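Local coordinates for protein gamma-glutamyl phosphate reductase (Thermotoga maritima, PDB 1O20) that probably catalyses the NADPH-dependent reduction of L-glutamyl phosphate to glutamate semialdehyde, the second step from glutamate on the route to proline, at residues 270-275 with 327-332; 295-300 with 310-315. All blocks are in the same frame, centred on the assembly; numbering follows the deposited sequence. Where two conformers were deposited one is given.

Interaction 1: residues 270-275 with 327-332; sequences AEKLLV and IIAIKV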
# COMPACT_ATOMS: atom_id res chain seq x y z
N ALA A 270 6.58 -12.58 -6.12
CA ALA A 270 6.11 -13.96 -6.14
C ALA A 270 6.91 -14.77 -5.11
O ALA A 270 8.10 -14.57 -4.95
CB ALA A 270 6.30 -14.53 -7.52
N GLU A 271 6.23 -15.60 -4.34
CA GLU A 271 6.85 -16.43 -3.32
C GLU A 271 6.74 -17.91 -3.66
O GLU A 271 7.51 -18.76 -3.16
CB GLU A 271 6.15 -16.18 -1.99
CG GLU A 271 6.22 -14.75 -1.53
CD GLU A 271 7.62 -14.32 -1.08
OE1 GLU A 271 8.56 -15.14 -1.14
OE2 GLU A 271 7.77 -13.13 -0.71
N LYS A 272 5.77 -18.22 -4.52
CA LYS A 272 5.37 -19.59 -4.80
C LYS A 272 5.14 -19.83 -6.27
O LYS A 272 4.54 -18.98 -6.97
CB LYS A 272 4.07 -19.93 -4.07
CG LYS A 272 4.11 -19.73 -2.58
CD LYS A 272 4.97 -20.67 -1.80
CE LYS A 272 5.71 -19.93 -0.67
NZ LYS A 272 4.88 -19.52 0.52
N LEU A 273 5.62 -20.97 -6.76
CA LEU A 273 5.44 -21.34 -8.15
C LEU A 273 4.73 -22.67 -8.23
O LEU A 273 5.23 -23.68 -7.73
CB LEU A 273 6.78 -21.42 -8.87
CG LEU A 273 6.73 -21.57 -10.38
CD1 LEU A 273 6.23 -20.29 -11.06
CD2 LEU A 273 8.13 -21.92 -10.88
N LEU A 274 3.60 -22.69 -8.91
CA LEU A 274 2.86 -23.92 -9.16
C LEU A 274 3.04 -24.29 -10.62
O LEU A 274 2.90 -23.41 -11.50
CB LEU A 274 1.37 -23.73 -8.85
CG LEU A 274 1.02 -23.14 -7.49
CD1 LEU A 274 -0.54 -23.04 -7.27
CD2 LEU A 274 1.60 -23.92 -6.40
N VAL A 275 3.28 -25.57 -10.90
CA VAL A 275 3.65 -25.99 -12.26
C VAL A 275 2.86 -27.21 -12.67
O VAL A 275 2.87 -28.20 -11.94
CB VAL A 275 5.16 -26.37 -12.36
CG1 VAL A 275 5.51 -26.84 -13.75
CG2 VAL A 275 6.03 -25.17 -12.00
N ILE A 327 14.02 -16.51 -2.07
CA ILE A 327 13.64 -17.88 -1.76
C ILE A 327 12.30 -18.11 -2.48
O ILE A 327 11.48 -17.17 -2.65
CB ILE A 327 13.45 -18.06 -0.26
CG1 ILE A 327 14.68 -17.61 0.51
CG2 ILE A 327 13.14 -19.53 0.07
CD1 ILE A 327 14.55 -17.58 2.04
N ILE A 328 12.08 -19.34 -2.93
CA ILE A 328 10.83 -19.67 -3.61
C ILE A 328 10.49 -21.12 -3.32
O ILE A 328 11.38 -21.98 -3.17
CB ILE A 328 10.92 -19.36 -5.15
CG1 ILE A 328 9.52 -19.21 -5.75
CG2 ILE A 328 11.75 -20.42 -5.89
CD1 ILE A 328 9.45 -18.70 -7.17
N ALA A 329 9.20 -21.42 -3.18
CA ALA A 329 8.81 -22.82 -3.09
C ALA A 329 7.98 -23.21 -4.30
O ALA A 329 7.12 -22.44 -4.76
CB ALA A 329 8.09 -23.11 -1.82
N ILE A 330 8.28 -24.38 -4.84
CA ILE A 330 7.67 -24.84 -6.09
C ILE A 330 6.87 -26.07 -5.76
O ILE A 330 7.38 -26.95 -5.05
CB ILE A 330 8.77 -25.18 -7.14
CG1 ILE A 330 9.65 -23.95 -7.42
CG2 ILE A 330 8.14 -25.72 -8.40
CD1 ILE A 330 10.68 -24.11 -8.51
N LYS A 331 5.63 -26.14 -6.26
CA LYS A 331 4.82 -27.36 -6.20
C LYS A 331 4.31 -27.79 -7.58
O LYS A 331 3.85 -26.96 -8.36
CB LYS A 331 3.58 -27.13 -5.31
CG LYS A 331 2.58 -28.29 -5.33
CD LYS A 331 1.93 -28.45 -3.97
CE LYS A 331 0.87 -29.54 -3.89
NZ LYS A 331 0.08 -29.36 -2.60
N VAL A 332 4.32 -29.08 -7.87
CA VAL A 332 3.72 -29.58 -9.12
C VAL A 332 2.25 -29.82 -8.79
O VAL A 332 1.98 -30.37 -7.73
CB VAL A 332 4.33 -30.93 -9.56
CG1 VAL A 332 3.56 -31.56 -10.76
CG2 VAL A 332 5.80 -30.77 -9.91
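Leu273 and Ile330 sit opposite each other in two parallel strands and show how such a pair is joined: the backbones do the binding, and side chains on the same face pack shoulder to shoulder. Leu273 is held at both its amide and its carbonyl, its N donating to Ala329 O (2.9 Å) and its O accepting from Lys331 N (2.9 Å). Val275 N to Lys331 O extends the pattern at one end, and Ala329 N to Glu271 O, longer at 3.2 Å, at the other. Between these bonds lie CA-H...O contacts, such as Ile330 CA to Leu273 O.

The tightly packed face carries Leu273, Val275, Ile330 and Val332. Leu273 and Ile330 run alongside each other in the same direction, CB of Leu273 lying 4.1 Å from CG1 of Ile330. Ile330 CG1, anti to the carbonyl carbon (chi1 -58°), turns to Leu273, while the other branch, CG2, reaches CG2 of Val275 at 4.2 Å. Two residues earlier on the same strand, Ile328 CD1 also reaches Leu273 CB.

The other face, with Lys272, Ala329, Leu274 and Lys331, is mixed in character. Leu274 CD2 meets Lys331 at CB (3.9 Å), and the partly exposed lysine chain then leads away; this end and the partly exposed Ile327 form the solvent side. Lys272 bends its aliphatic chain over Ala329, CD to CB 4.0 Å, and its ammonium is satisfied elsewhere, by Thr321 O, Asp318 O, Trp319 O and Asn238 OD1. At the strand's start, Glu271 makes a salt bridge with Lys260.

The pair lies inside the parallel sheet of an aldehyde dehydrogenase-like fold: from helix 277-293 Leu284 packs on Val275 and Ile330, and Val288 on Ile330; helix 336-346 lies against Leu274 and Lys331, and strand 239-243 flanks strand 270-276.

Interaction 2: residues 295-300 with 310-315; sequences GVEVRG and DVVPAT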
# COMPACT_ATOMS: atom_id res chain seq x y z
N GLY A 295 20.42 -15.97 -7.80
CA GLY A 295 20.64 -16.17 -6.39
C GLY A 295 19.44 -16.69 -5.60
O GLY A 295 19.42 -16.54 -4.39
N VAL A 296 18.49 -17.33 -6.25
CA VAL A 296 17.28 -17.78 -5.56
C VAL A 296 17.46 -19.19 -5.00
O VAL A 296 17.90 -20.11 -5.70
CB VAL A 296 16.03 -17.67 -6.44
CG1 VAL A 296 14.83 -18.25 -5.74
CG2 VAL A 296 15.75 -16.21 -6.79
N GLU A 297 17.17 -19.31 -3.70
CA GLU A 297 17.07 -20.60 -3.01
C GLU A 297 15.72 -21.27 -3.33
O GLU A 297 14.66 -20.74 -2.98
CB GLU A 297 17.23 -20.45 -1.49
CG GLU A 297 17.06 -21.78 -0.76
CD GLU A 297 17.13 -21.68 0.75
OE1 GLU A 297 17.95 -20.91 1.27
OE2 GLU A 297 16.38 -22.43 1.40
N VAL A 298 15.76 -22.42 -3.97
CA VAL A 298 14.57 -23.08 -4.48
C VAL A 298 14.20 -24.22 -3.58
O VAL A 298 15.03 -25.08 -3.29
CB VAL A 298 14.80 -23.58 -5.86
CG1 VAL A 298 13.62 -24.37 -6.34
CG2 VAL A 298 15.10 -22.36 -6.81
N ARG A 299 12.98 -24.21 -3.09
CA ARG A 299 12.46 -25.30 -2.31
C ARG A 299 11.38 -25.95 -3.15
O ARG A 299 10.81 -25.30 -4.02
CB ARG A 299 11.87 -24.80 -1.00
CG ARG A 299 12.81 -23.88 -0.27
CD ARG A 299 12.40 -23.50 1.15
NE ARG A 299 13.49 -22.73 1.76
CZ ARG A 299 13.39 -22.08 2.89
NH1 ARG A 299 12.24 -22.06 3.54
NH2 ARG A 299 14.43 -21.41 3.36
N GLY A 300 11.11 -27.23 -2.91
CA GLY A 300 10.17 -27.93 -3.75
C GLY A 300 9.50 -29.12 -3.08
O GLY A 300 10.06 -29.76 -2.17
N ASP A 310 18.25 -31.90 -6.36
CA ASP A 310 18.91 -31.10 -5.35
C ASP A 310 18.07 -29.98 -4.70
O ASP A 310 18.61 -29.24 -3.88
CB ASP A 310 20.23 -30.53 -5.87
CG ASP A 310 20.05 -29.60 -7.03
OD1 ASP A 310 18.95 -29.60 -7.63
OD2 ASP A 310 20.95 -28.83 -7.43
N VAL A 311 16.80 -29.80 -5.08
CA VAL A 311 16.04 -28.72 -4.43
C VAL A 311 15.87 -29.02 -2.95
O VAL A 311 15.77 -30.18 -2.52
CB VAL A 311 14.67 -28.38 -5.08
CG1 VAL A 311 14.83 -28.05 -6.56
CG2 VAL A 311 13.66 -29.49 -4.88
N VAL A 312 15.87 -27.97 -2.16
CA VAL A 312 15.55 -28.09 -0.74
C VAL A 312 14.15 -28.68 -0.56
O VAL A 312 13.21 -28.18 -1.15
CB VAL A 312 15.60 -26.72 -0.03
CG1 VAL A 312 15.14 -26.87 1.44
CG2 VAL A 312 17.00 -26.17 -0.09
N PRO A 313 13.99 -29.73 0.26
CA PRO A 313 12.64 -30.26 0.50
C PRO A 313 11.72 -29.23 1.19
O PRO A 313 12.03 -28.66 2.24
CB PRO A 313 12.89 -31.52 1.36
CG PRO A 313 14.35 -31.84 1.15
CD PRO A 313 15.02 -30.51 0.96
N ALA A 314 10.61 -28.91 0.53
CA ALA A 314 9.58 -28.06 1.12
C ALA A 314 8.93 -28.77 2.31
O ALA A 314 8.83 -30.02 2.34
CB ALA A 314 8.54 -27.69 0.08
N THR A 315 8.60 -27.99 3.33
CA THR A 315 7.83 -28.49 4.47
C THR A 315 6.48 -27.81 4.43
O THR A 315 6.26 -26.86 3.70
CB THR A 315 8.48 -28.13 5.82
OG1 THR A 315 8.36 -26.70 6.04
CG2 THR A 315 9.98 -28.42 5.83
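Backbone hydrogen bonds tie Gly300 to Val312 and Ala314, and Val298 to Val312. Gly300 N donates to Val312 O (2.9 Å), and Ala314 N to Gly300 O (2.9 Å). Val312 N to Val298 O is longer, at 3.2 Å.

Apolar contacts fill in beside them. The side chains of Val298 and Val311 cross, CG1 to CG1 3.9 Å, while CG2 of Val311 comes up against the backbone of Gly300, where a CB would clash. Together the strands 297-300 and 312-313, with helix 302-307 between them, form a beta-alpha-beta unit at the edge of the parallel sheet.

Polar side chains meet on the face of Val312. Arg299 lies beside Val312, CG to CB 4.0 Å. With CG anti to the carbonyl carbon (chi1 -50°) and an extended chain beyond, its guanidinium is carried on to Glu297, which it grips side-on: NE and NH2 of Arg299 both reach OE2 of Glu297, each at 2.9 Å, from one side of the carboxylate plane. NH1 turns instead to Asp318 in a second salt bridge. A leucine in place of Arg299 would probably keep some of the contact with Val312 but leave Glu297 and Asp318 without their shared cationic partner.

Interactions 1 and 2 lie about 9 Å apart, centre to centre, in one seven-stranded parallel sheet of this aldehyde dehydrogenase-like chain. Their shared boundary is the pairing of strand 297-300 with strand 327-333, where Arg299 N meets Ile328 O at 2.7 Å and Arg299 O meets Ile330 N at 2.8 Å, both probable hydrogen bonds. Interaction 2 forms the outer edge and interaction 1 lies further in. Along the chain interaction 2 is nested within the loop that interaction 1 closes: the chain runs from 270-276 through helix 277-293 to 297-300, through helix 302-307 to edge strand 312-313, then back to 327-333, which lies between 270-276 and 297-300, so one strand joins the sheet's interior to its edge.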